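Local coordinates for protein L-lysine 6-monooxygenase (Pseudomonas syringae pv. tomato, PDB 5CQF) that probably hydroxylates the side-chain nitrogen of L-lysine, using FAD and NADPH, in a pathway of siderophore biosynthesis, at residues A31-R36 with R84-F89; R173-F178 with L348-Q353; R237-K242 with Y311-I316. All blocks are in the same frame, centred on the assembly; numbering follows the deposited sequence.

Contact 1: residues A31-R36 with R84-F89; sequences AFEDAR and RSRFSF
Asp34 OD1 is gripped by two donors: Ser85 OG gives it a hydrogen bond of 2.8 Å, received on the syn lone pair, and a bridging water donates a second, its oxygen 2.8 Å from OD1. That water accepts from Arg86 N and Arg86 NH1, joining the carboxylate to the turn by backbone and side chain. Ser85 suits its place because one small hydroxyl does two jobs: with OG anti to its own backbone N (chi1 176°), it donates to Asp34 and accepts from Phe87 N at 3.2 Å, closing an ST turn inside the type I turn Ser85 to Ser88. The Phe87 ring meets Glu33 and Asp34 obliquely, CE2 4.0 Å from Glu33 CB, and its CZ sits 3.4 Å above the plane of the Arg86 guanidinium, over its centre. Arg86 NH2 makes a long salt bridge to Glu33 OE1 (3.9 Å), with carboxylate and guanidinium planes 71° apart; Arg36 NE holds the same OE1 weakly. Asp34 OD2 is taken by Arg81 and Asn82. With so many donors nearby, the Asp34 carboxylate is likely to stay ionised, tying the last turns of helix 23-37, which follows a probable Rossmann-type glycine-rich turn, to the loop before helix 89-96.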
loop_
_atom_site.group_PDB
_atom_site.type_symbol
_atom_site.label_atom_id
_atom_site.label_comp_id
_atom_site.label_asym_id
_atom_site.label_seq_id
_atom_site.Cartn_x
_atom_site.Cartn_y
_atom_site.Cartn_z
ATOM N N ALA A 31 9.791 15.312 -30.250
ATOM C CA ALA A 31 10.404 14.395 -31.222
ATOM C C ALA A 31 11.282 15.152 -32.203
ATOM O O ALA A 31 12.375 14.698 -32.530
ATOM C CB ALA A 31 9.359 13.605 -31.989
ATOM N N PHE A 32 10.801 16.294 -32.672
ATOM C CA PHE A 32 11.593 17.080 -33.621
ATOM C C PHE A 32 12.830 17.637 -32.961
ATOM O O PHE A 32 13.932 17.510 -33.506
ATOM C CB PHE A 32 10.760 18.183 -34.267
ATOM C CG PHE A 32 9.817 17.664 -35.305
ATOM C CD1 PHE A 32 10.298 17.232 -36.520
ATOM C CD2 PHE A 32 8.470 17.550 -35.045
ATOM C CE1 PHE A 32 9.456 16.723 -37.470
ATOM C CE2 PHE A 32 7.608 17.041 -35.994
ATOM C CZ PHE A 32 8.102 16.633 -37.218
ATOM N N GLU A 33 12.672 18.208 -31.775
ATOM C CA GLU A 33 13.843 18.714 -31.065
ATOM C C GLU A 33 14.849 17.621 -30.723
ATOM O O GLU A 33 16.027 17.829 -30.916
ATOM C CB GLU A 33 13.451 19.510 -29.826
ATOM C CG GLU A 33 12.682 20.791 -30.148
ATOM C CD GLU A 33 13.528 21.855 -30.862
ATOM O OE1 GLU A 33 14.742 21.968 -30.549
ATOM O OE2 GLU A 33 12.979 22.577 -31.733
ATOM N N ASP A 34 14.415 16.462 -30.224
ATOM C CA ASP A 34 15.352 15.343 -30.019
ATOM C C ASP A 34 16.188 15.118 -31.277
ATOM O O ASP A 34 17.397 14.954 -31.208
ATOM C CB ASP A 34 14.624 14.034 -29.696
ATOM C CG ASP A 34 14.143 13.952 -28.234
ATOM O OD1 ASP A 34 14.395 14.897 -27.437
ATOM O OD2 ASP A 34 13.495 12.924 -27.893
ATOM N N ALA A 35 15.521 15.112 -32.421
ATOM C CA ALA A 35 16.163 14.846 -33.698
ATOM C C ALA A 35 17.154 15.960 -34.118
ATOM O O ALA A 35 18.297 15.678 -34.483
ATOM C CB ALA A 35 15.101 14.626 -34.759
ATOM N N ARG A 36 16.704 17.210 -34.022
ATOM C CA ARG A 36 17.536 18.396 -34.249
ATOM C C ARG A 36 18.823 18.354 -33.421
ATOM O O ARG A 36 19.925 18.573 -33.945
ATOM C CB ARG A 36 16.740 19.667 -33.902
ATOM C CG ARG A 36 17.311 20.976 -34.445
ATOM C CD ARG A 36 17.023 22.155 -33.520
ATOM N NE ARG A 36 17.652 21.972 -32.203
ATOM C CZ ARG A 36 18.900 22.330 -31.868
ATOM N NH1 ARG A 36 19.717 22.925 -32.735
ATOM N NH2 ARG A 36 19.345 22.095 -30.643
ATOM N N ARG A 84 16.416 8.830 -23.746
ATOM C CA ARG A 84 17.575 9.689 -23.701
ATOM C C ARG A 84 17.225 11.139 -23.986
ATOM O O ARG A 84 18.075 12.011 -23.911
ATOM C CB ARG A 84 18.601 9.212 -24.721
ATOM C CG ARG A 84 18.952 7.757 -24.533
ATOM C CD ARG A 84 20.109 7.398 -25.414
ATOM N NE ARG A 84 21.362 7.985 -24.923
ATOM C CZ ARG A 84 22.514 7.969 -25.603
ATOM N NH1 ARG A 84 22.591 7.398 -26.792
ATOM N NH2 ARG A 84 23.597 8.530 -25.090
ATOM N N SER A 85 15.973 11.399 -24.300
ATOM C CA SER A 85 15.525 12.753 -24.545
ATOM C C SER A 85 15.879 13.667 -23.388
ATOM O O SER A 85 15.845 13.261 -22.236
ATOM C CB SER A 85 14.023 12.750 -24.762
ATOM O OG SER A 85 13.508 14.051 -24.923
ATOM N N ARG A 86 16.192 14.920 -23.689
ATOM C CA ARG A 86 16.467 15.853 -22.631
ATOM C C ARG A 86 15.207 16.371 -21.935
ATOM O O ARG A 86 15.315 17.073 -20.928
ATOM C CB ARG A 86 17.383 16.977 -23.116
ATOM C CG ARG A 86 16.767 18.079 -23.944
ATOM C CD ARG A 86 17.900 18.858 -24.609
ATOM N NE ARG A 86 17.424 20.005 -25.373
ATOM C CZ ARG A 86 17.020 19.974 -26.644
ATOM N NH1 ARG A 86 16.991 18.838 -27.344
ATOM N NH2 ARG A 86 16.608 21.091 -27.216
ATOM N N PHE A 87 14.034 15.938 -22.408
ATOM C CA PHE A 87 12.735 16.324 -21.835
ATOM C C PHE A 87 12.064 15.272 -20.943
ATOM O O PHE A 87 10.910 15.415 -20.570
ATOM C CB PHE A 87 11.822 16.731 -22.966
ATOM C CG PHE A 87 12.509 17.611 -23.970
ATOM C CD1 PHE A 87 12.903 18.903 -23.615
ATOM C CD2 PHE A 87 12.802 17.146 -25.235
ATOM C CE1 PHE A 87 13.552 19.730 -24.521
ATOM C CE2 PHE A 87 13.446 17.960 -26.146
ATOM C CZ PHE A 87 13.824 19.253 -25.788
ATOM N N SER A 88 12.817 14.253 -20.557
ATOM C CA SER A 88 12.322 13.220 -19.657
ATOM C C SER A 88 12.023 13.766 -18.266
ATOM O O SER A 88 12.553 14.779 -17.869
ATOM C CB SER A 88 13.334 12.082 -19.577
ATOM O OG SER A 88 14.481 12.480 -18.848
ATOM N N PHE A 89 11.145 13.091 -17.536
ATOM C CA PHE A 89 10.786 13.480 -16.200
ATOM C C PHE A 89 11.993 13.332 -15.273
ATOM O O PHE A 89 12.142 14.088 -14.347
ATOM C CB PHE A 89 9.654 12.588 -15.705
ATOM C CG PHE A 89 8.984 13.083 -14.455
ATOM C CD1 PHE A 89 8.026 14.060 -14.520
ATOM C CD2 PHE A 89 9.315 12.584 -13.238
ATOM C CE1 PHE A 89 7.409 14.531 -13.398
ATOM C CE2 PHE A 89 8.684 13.027 -12.088
ATOM C CZ PHE A 89 7.720 14.014 -12.182
HETATM O O HOH W 1 16.694 15.921 -26.328
#

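Contact 2: residues R173-F178 with L348-Q353; sequences RIPQAF and LGTGYQ
The Phe178 ring receives Leu348 on one face, CD2 standing 3.9 Å from the ring centroid and only 8° off the normal, a CH-pi contact, while Pro175 CG lies in plane at its edge. The other flat group, the Arg173 guanidinium, has Thr350 O at its edge, somewhat out of plane. Leu348 suits its position by branching: CD2 covers the ring, and CD1 lies 4.2 Å from Ile174 CD1, so one leucine touches both Phe178 and Ile174. Leu348 ends strand 345-348 of the parallel sheet in which it lies between strands 186-188 and 206-210, a sheet consistent with a Rossmann-type, probably NADP-binding, domain, and the loop that follows passes 173-178 in the opposite sense. Here polar bonds take over. Thr350 OG1, placed between its own N and carbonyl carbon (chi1 40°), donates to Arg173 O at 2.6 Å, nearly along the C=O axis. Arg173 N gives a 2.9 Å bond to Gly351 O, which also accepts from His188. The long arginine chain bends at chi3 (85°) and brings NE to Thr350 O, 3.2 Å away; NH1 then lies 3.7 Å from Thr350 CG2.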
loop_
_atom_site.group_PDB
_atom_site.type_symbol
_atom_site.label_atom_id
_atom_site.label_comp_id
_atom_site.label_asym_id
_atom_site.label_seq_id
_atom_site.Cartn_x
_atom_site.Cartn_y
_atom_site.Cartn_z
ATOM N N ARG A 173 -19.568 17.530 -24.659
ATOM C CA ARG A 173 -20.885 17.006 -24.955
ATOM C C ARG A 173 -21.880 17.718 -24.033
ATOM O O ARG A 173 -21.821 17.574 -22.809
ATOM C CB ARG A 173 -20.906 15.493 -24.709
ATOM C CG ARG A 173 -22.195 14.777 -25.119
ATOM C CD ARG A 173 -22.123 13.268 -24.870
ATOM N NE ARG A 173 -22.485 12.865 -23.501
ATOM C CZ ARG A 173 -23.735 12.794 -23.018
ATOM N NH1 ARG A 173 -23.944 12.400 -21.758
ATOM N NH2 ARG A 173 -24.788 13.128 -23.771
ATOM N N ILE A 174 -22.761 18.510 -24.632
ATOM C CA ILE A 174 -23.866 19.166 -23.936
ATOM C C ILE A 174 -25.179 18.657 -24.526
ATOM O O ILE A 174 -25.554 19.056 -25.638
ATOM C CB ILE A 174 -23.868 20.695 -24.164
ATOM C CG1 ILE A 174 -22.513 21.334 -23.806
ATOM C CG2 ILE A 174 -25.012 21.334 -23.389
ATOM C CD1 ILE A 174 -22.137 21.233 -22.341
ATOM N N PRO A 175 -25.897 17.791 -23.796
ATOM C CA PRO A 175 -27.192 17.380 -24.339
ATOM C C PRO A 175 -28.082 18.593 -24.601
ATOM O O PRO A 175 -27.987 19.584 -23.864
ATOM C CB PRO A 175 -27.785 16.503 -23.234
ATOM C CG PRO A 175 -26.619 16.049 -22.426
ATOM C CD PRO A 175 -25.597 17.150 -22.507
ATOM N N GLN A 176 -28.894 18.503 -25.659
ATOM C CA GLN A 176 -29.887 19.532 -26.037
ATOM C C GLN A 176 -30.661 20.145 -24.854
ATOM O O GLN A 176 -30.820 21.369 -24.790
ATOM C CB GLN A 176 -30.876 18.945 -27.069
ATOM C CG GLN A 176 -32.195 19.704 -27.259
ATOM C CD GLN A 176 -32.028 21.083 -27.892
ATOM O OE1 GLN A 176 -31.577 22.031 -27.244
ATOM N NE2 GLN A 176 -32.414 21.204 -29.165
ATOM N N ALA A 177 -31.130 19.304 -23.931
ATOM C CA ALA A 177 -31.893 19.773 -22.766
ATOM C C ALA A 177 -31.190 20.889 -21.964
ATOM O O ALA A 177 -31.852 21.674 -21.271
ATOM C CB ALA A 177 -32.217 18.597 -21.850
ATOM N N PHE A 178 -29.862 20.962 -22.058
ATOM C CA PHE A 178 -29.083 21.900 -21.251
ATOM C C PHE A 178 -28.548 23.131 -21.985
ATOM O O PHE A 178 -28.160 24.083 -21.331
ATOM C CB PHE A 178 -27.889 21.179 -20.624
ATOM C CG PHE A 178 -28.259 20.034 -19.739
ATOM C CD1 PHE A 178 -28.740 20.252 -18.466
ATOM C CD2 PHE A 178 -28.092 18.726 -20.168
ATOM C CE1 PHE A 178 -29.064 19.189 -17.644
ATOM C CE2 PHE A 178 -28.404 17.659 -19.348
ATOM C CZ PHE A 178 -28.892 17.890 -18.087
ATOM N N LEU A 348 -22.025 19.447 -15.305
ATOM C CA LEU A 348 -22.207 18.401 -16.290
ATOM C C LEU A 348 -20.907 17.702 -16.495
ATOM O O LEU A 348 -20.034 18.226 -17.153
ATOM C CB LEU A 348 -22.712 18.960 -17.610
ATOM C CG LEU A 348 -23.968 19.825 -17.514
ATOM C CD1 LEU A 348 -24.276 20.422 -18.871
ATOM C CD2 LEU A 348 -25.167 19.046 -17.022
ATOM N N GLY A 349 -20.770 16.506 -15.927
ATOM C CA GLY A 349 -19.594 15.675 -16.186
ATOM C C GLY A 349 -19.940 14.730 -17.311
ATOM O O GLY A 349 -19.809 13.525 -17.186
ATOM N N THR A 350 -20.387 15.285 -18.420
ATOM C CA THR A 350 -20.900 14.509 -19.523
ATOM C C THR A 350 -19.813 14.092 -20.502
ATOM O O THR A 350 -20.105 13.353 -21.436
ATOM C CB THR A 350 -21.949 15.322 -20.297
ATOM O OG1 THR A 350 -21.519 16.685 -20.414
ATOM C CG2 THR A 350 -23.274 15.288 -19.591
ATOM N N GLY A 351 -18.577 14.563 -20.302
ATOM C CA GLY A 351 -17.482 14.247 -21.211
ATOM C C GLY A 351 -17.471 15.074 -22.495
ATOM O O GLY A 351 -18.067 16.159 -22.556
ATOM N N TYR A 352 -16.782 14.550 -23.513
ATOM C CA TYR A 352 -16.529 15.256 -24.780
ATOM C C TYR A 352 -17.064 14.479 -25.980
ATOM O O TYR A 352 -17.032 13.242 -26.025
ATOM C CB TYR A 352 -15.019 15.539 -24.971
ATOM C CG TYR A 352 -14.426 16.436 -23.894
ATOM C CD1 TYR A 352 -14.019 15.908 -22.671
ATOM C CD2 TYR A 352 -14.292 17.809 -24.086
ATOM C CE1 TYR A 352 -13.497 16.720 -21.671
ATOM C CE2 TYR A 352 -13.766 18.631 -23.092
ATOM C CZ TYR A 352 -13.375 18.082 -21.882
ATOM O OH TYR A 352 -12.847 18.876 -20.886
ATOM N N GLN A 353 -17.538 15.246 -26.954
ATOM C CA GLN A 353 -18.139 14.736 -28.186
ATOM C C GLN A 353 -17.074 14.235 -29.149
ATOM O O GLN A 353 -16.088 14.926 -29.362
ATOM C CB GLN A 353 -18.931 15.870 -28.873
ATOM C CG GLN A 353 -19.865 15.410 -30.000
ATOM C CD GLN A 353 -20.934 14.386 -29.554
ATOM O OE1 GLN A 353 -20.623 13.279 -29.144
ATOM N NE2 GLN A 353 -22.191 14.762 -29.666
#

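Contact 3: residues R237-K242 with Y311-I316; sequences RCAGFK and YAYSVI
The backbones of Arg237-Ala239 and Ala312-Ser314 run close together, Cys238 CA 4.4 Å from Tyr313 CA, and are tied by one nearly straight hydrogen bond from Tyr313 N to Cys238 O (2.8 Å, 173° at the hydrogen), the donor standing above the carbonyl plane. Two CA-H...O contacts flank it: Tyr313 CA lies 3.4 Å from Arg237 O, and Arg237 CA meets Ser314 O. Tyr313 has a positive phi of 51°, turning the chain sharply where strand 308-311 gives way to strand 314-322. Its CG stands anti to the carbonyl carbon, beside the backbone N (chi1 -43°), which brings the ring back along the other segment: CE1 comes 3.8 Å from Ala239 N, an oblique approach. Ala312 is small enough to lie against one face of the ring, its CB 3.7 Å from the plane, offset toward the rim, and 3.4 Å from Cys238 O. Ser314 OG donates to Ala312 O at 2.6 Å, pinning the bend from within. Cys238 SG covers a face of the Arg237 guanidinium. Tyr261 and Trp276 of a neighbouring subunit pack on the Tyr313 ring, putting the bend at a subunit interface. The bend opens an antiparallel meander, 314-322, 325-332 and 338-343, inserted between the parallel edge strand 308-311 and strand 345-348, a crossover consistent with the Rossmann-type dinucleotide-binding domains of flavoproteins.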
loop_
_atom_site.group_PDB
_atom_site.type_symbol
_atom_site.label_atom_id
_atom_site.label_comp_id
_atom_site.label_asym_id
_atom_site.label_seq_id
_atom_site.Cartn_x
_atom_site.Cartn_y
_atom_site.Cartn_z
ATOM N N ARG A 237 -25.904 7.301 -14.790
ATOM C CA ARG A 237 -26.704 6.566 -15.773
ATOM C C ARG A 237 -26.754 5.083 -15.422
ATOM O O ARG A 237 -27.735 4.414 -15.699
ATOM C CB ARG A 237 -26.141 6.723 -17.190
ATOM C CG ARG A 237 -27.018 6.117 -18.294
ATOM C CD ARG A 237 -26.461 6.445 -19.686
ATOM N NE ARG A 237 -25.086 5.933 -19.822
ATOM C CZ ARG A 237 -24.735 4.762 -20.376
ATOM N NH1 ARG A 237 -25.637 3.932 -20.922
ATOM N NH2 ARG A 237 -23.453 4.422 -20.396
ATOM N N CYS A 238 -25.679 4.585 -14.829
ATOM C CA CYS A 238 -25.593 3.196 -14.429
ATOM C C CYS A 238 -25.338 3.145 -12.909
ATOM O O CYS A 238 -25.970 3.894 -12.164
ATOM C CB CYS A 238 -24.520 2.477 -15.289
ATOM S SG CYS A 238 -24.942 2.307 -17.068
ATOM N N ALA A 239 -24.458 2.265 -12.433
ATOM C CA ALA A 239 -24.081 2.247 -11.009
ATOM C C ALA A 239 -23.185 3.421 -10.691
ATOM O O ALA A 239 -22.584 4.046 -11.592
ATOM C CB ALA A 239 -23.382 0.942 -10.621
ATOM N N GLY A 240 -23.106 3.744 -9.409
ATOM C CA GLY A 240 -22.336 4.919 -9.014
ATOM C C GLY A 240 -20.834 4.744 -9.042
ATOM O O GLY A 240 -20.290 3.818 -9.631
ATOM N N PHE A 241 -20.170 5.632 -8.327
ATOM C CA PHE A 241 -18.731 5.646 -8.246
ATOM C C PHE A 241 -18.155 4.369 -7.633
ATOM O O PHE A 241 -17.062 3.967 -8.008
ATOM C CB PHE A 241 -18.277 6.845 -7.406
ATOM C CG PHE A 241 -18.481 8.182 -8.060
ATOM C CD1 PHE A 241 -17.966 8.447 -9.293
ATOM C CD2 PHE A 241 -19.127 9.194 -7.387
ATOM C CE1 PHE A 241 -18.100 9.688 -9.871
ATOM C CE2 PHE A 241 -19.257 10.448 -7.951
ATOM C CZ PHE A 241 -18.741 10.695 -9.204
ATOM N N LYS A 242 -18.876 3.717 -6.721
ATOM C CA LYS A 242 -18.321 2.531 -6.012
ATOM C C LYS A 242 -18.131 1.312 -6.908
ATOM O O LYS A 242 -17.414 0.356 -6.554
ATOM C CB LYS A 242 -19.193 2.138 -4.816
ATOM C CG LYS A 242 -19.044 3.083 -3.638
ATOM C CD LYS A 242 -20.259 3.021 -2.716
ATOM C CE LYS A 242 -19.994 3.755 -1.403
ATOM N NZ LYS A 242 -21.113 4.671 -1.025
ATOM N N TYR A 311 -27.689 8.643 -6.877
ATOM C CA TYR A 311 -28.873 8.112 -7.574
ATOM C C TYR A 311 -28.368 7.298 -8.745
ATOM O O TYR A 311 -27.932 7.865 -9.746
ATOM C CB TYR A 311 -29.825 9.233 -8.049
ATOM C CG TYR A 311 -30.104 10.240 -6.956
ATOM C CD1 TYR A 311 -29.153 11.175 -6.604
ATOM C CD2 TYR A 311 -31.295 10.216 -6.236
ATOM C CE1 TYR A 311 -29.371 12.066 -5.585
ATOM C CE2 TYR A 311 -31.533 11.134 -5.216
ATOM C CZ TYR A 311 -30.544 12.054 -4.901
ATOM O OH TYR A 311 -30.713 12.957 -3.900
ATOM N N ALA A 312 -28.401 5.970 -8.614
ATOM C CA ALA A 312 -27.983 5.100 -9.706
ATOM C C ALA A 312 -29.092 4.903 -10.763
ATOM O O ALA A 312 -30.229 5.268 -10.583
ATOM C CB ALA A 312 -27.525 3.762 -9.148
ATOM N N TYR A 313 -28.714 4.365 -11.908
ATOM C CA TYR A 313 -29.660 3.960 -12.948
ATOM C C TYR A 313 -30.618 5.062 -13.282
ATOM O O TYR A 313 -31.768 4.779 -13.584
ATOM C CB TYR A 313 -30.439 2.696 -12.516
ATOM C CG TYR A 313 -29.553 1.651 -11.858
ATOM C CD1 TYR A 313 -28.422 1.168 -12.508
ATOM C CD2 TYR A 313 -29.842 1.164 -10.580
ATOM C CE1 TYR A 313 -27.600 0.238 -11.912
ATOM C CE2 TYR A 313 -29.028 0.231 -9.977
ATOM C CZ TYR A 313 -27.899 -0.222 -10.634
ATOM O OH TYR A 313 -27.080 -1.153 -10.021
ATOM N N SER A 314 -30.134 6.304 -13.282
ATOM C CA SER A 314 -30.986 7.473 -13.428
ATOM C C SER A 314 -30.605 8.406 -14.554
ATOM O O SER A 314 -29.415 8.561 -14.880
ATOM C CB SER A 314 -31.007 8.275 -12.138
ATOM O OG SER A 314 -31.534 7.478 -11.099
ATOM N N VAL A 315 -31.634 9.044 -15.132
ATOM C CA VAL A 315 -31.434 10.117 -16.068
ATOM C C VAL A 315 -32.211 11.317 -15.604
ATOM O O VAL A 315 -33.133 11.205 -14.809
ATOM C CB VAL A 315 -31.871 9.778 -17.514
ATOM C CG1 VAL A 315 -31.002 8.678 -18.107
ATOM C CG2 VAL A 315 -33.342 9.403 -17.580
ATOM N N ILE A 316 -31.804 12.473 -16.099
ATOM C CA ILE A 316 -32.539 13.698 -15.902
ATOM C C ILE A 316 -33.555 13.751 -17.027
ATOM O O ILE A 316 -33.193 13.803 -18.210
ATOM C CB ILE A 316 -31.611 14.923 -15.948
ATOM C CG1 ILE A 316 -30.590 14.810 -14.816
ATOM C CG2 ILE A 316 -32.420 16.214 -15.858
ATOM C CD1 ILE A 316 -29.824 16.082 -14.525
#

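Contacts 2 and 3 are neighbours, with centres about 16 Å apart, and both border the parallel sheet that contains strands 231-235, 308-311 and 345-348; contact 3 is nested within the loop closed by contact 2, and Phe178 of one packs on Ile316 of the other. Contact 1 lies across the chain's centre from both, about 38 and 44 Å away between centres, and joins a helix to a loop. All three are partly buried; contact 2 lies nearest the chain's centre, and contacts 1 and 3 lie farther out, where each meets another subunit. Charge and a bridging water dominate contact 1, apolar packing beside hydrogen bonds to main-chain carbonyls contact 2, and backbone bonding with an aromatic side chain contact 3.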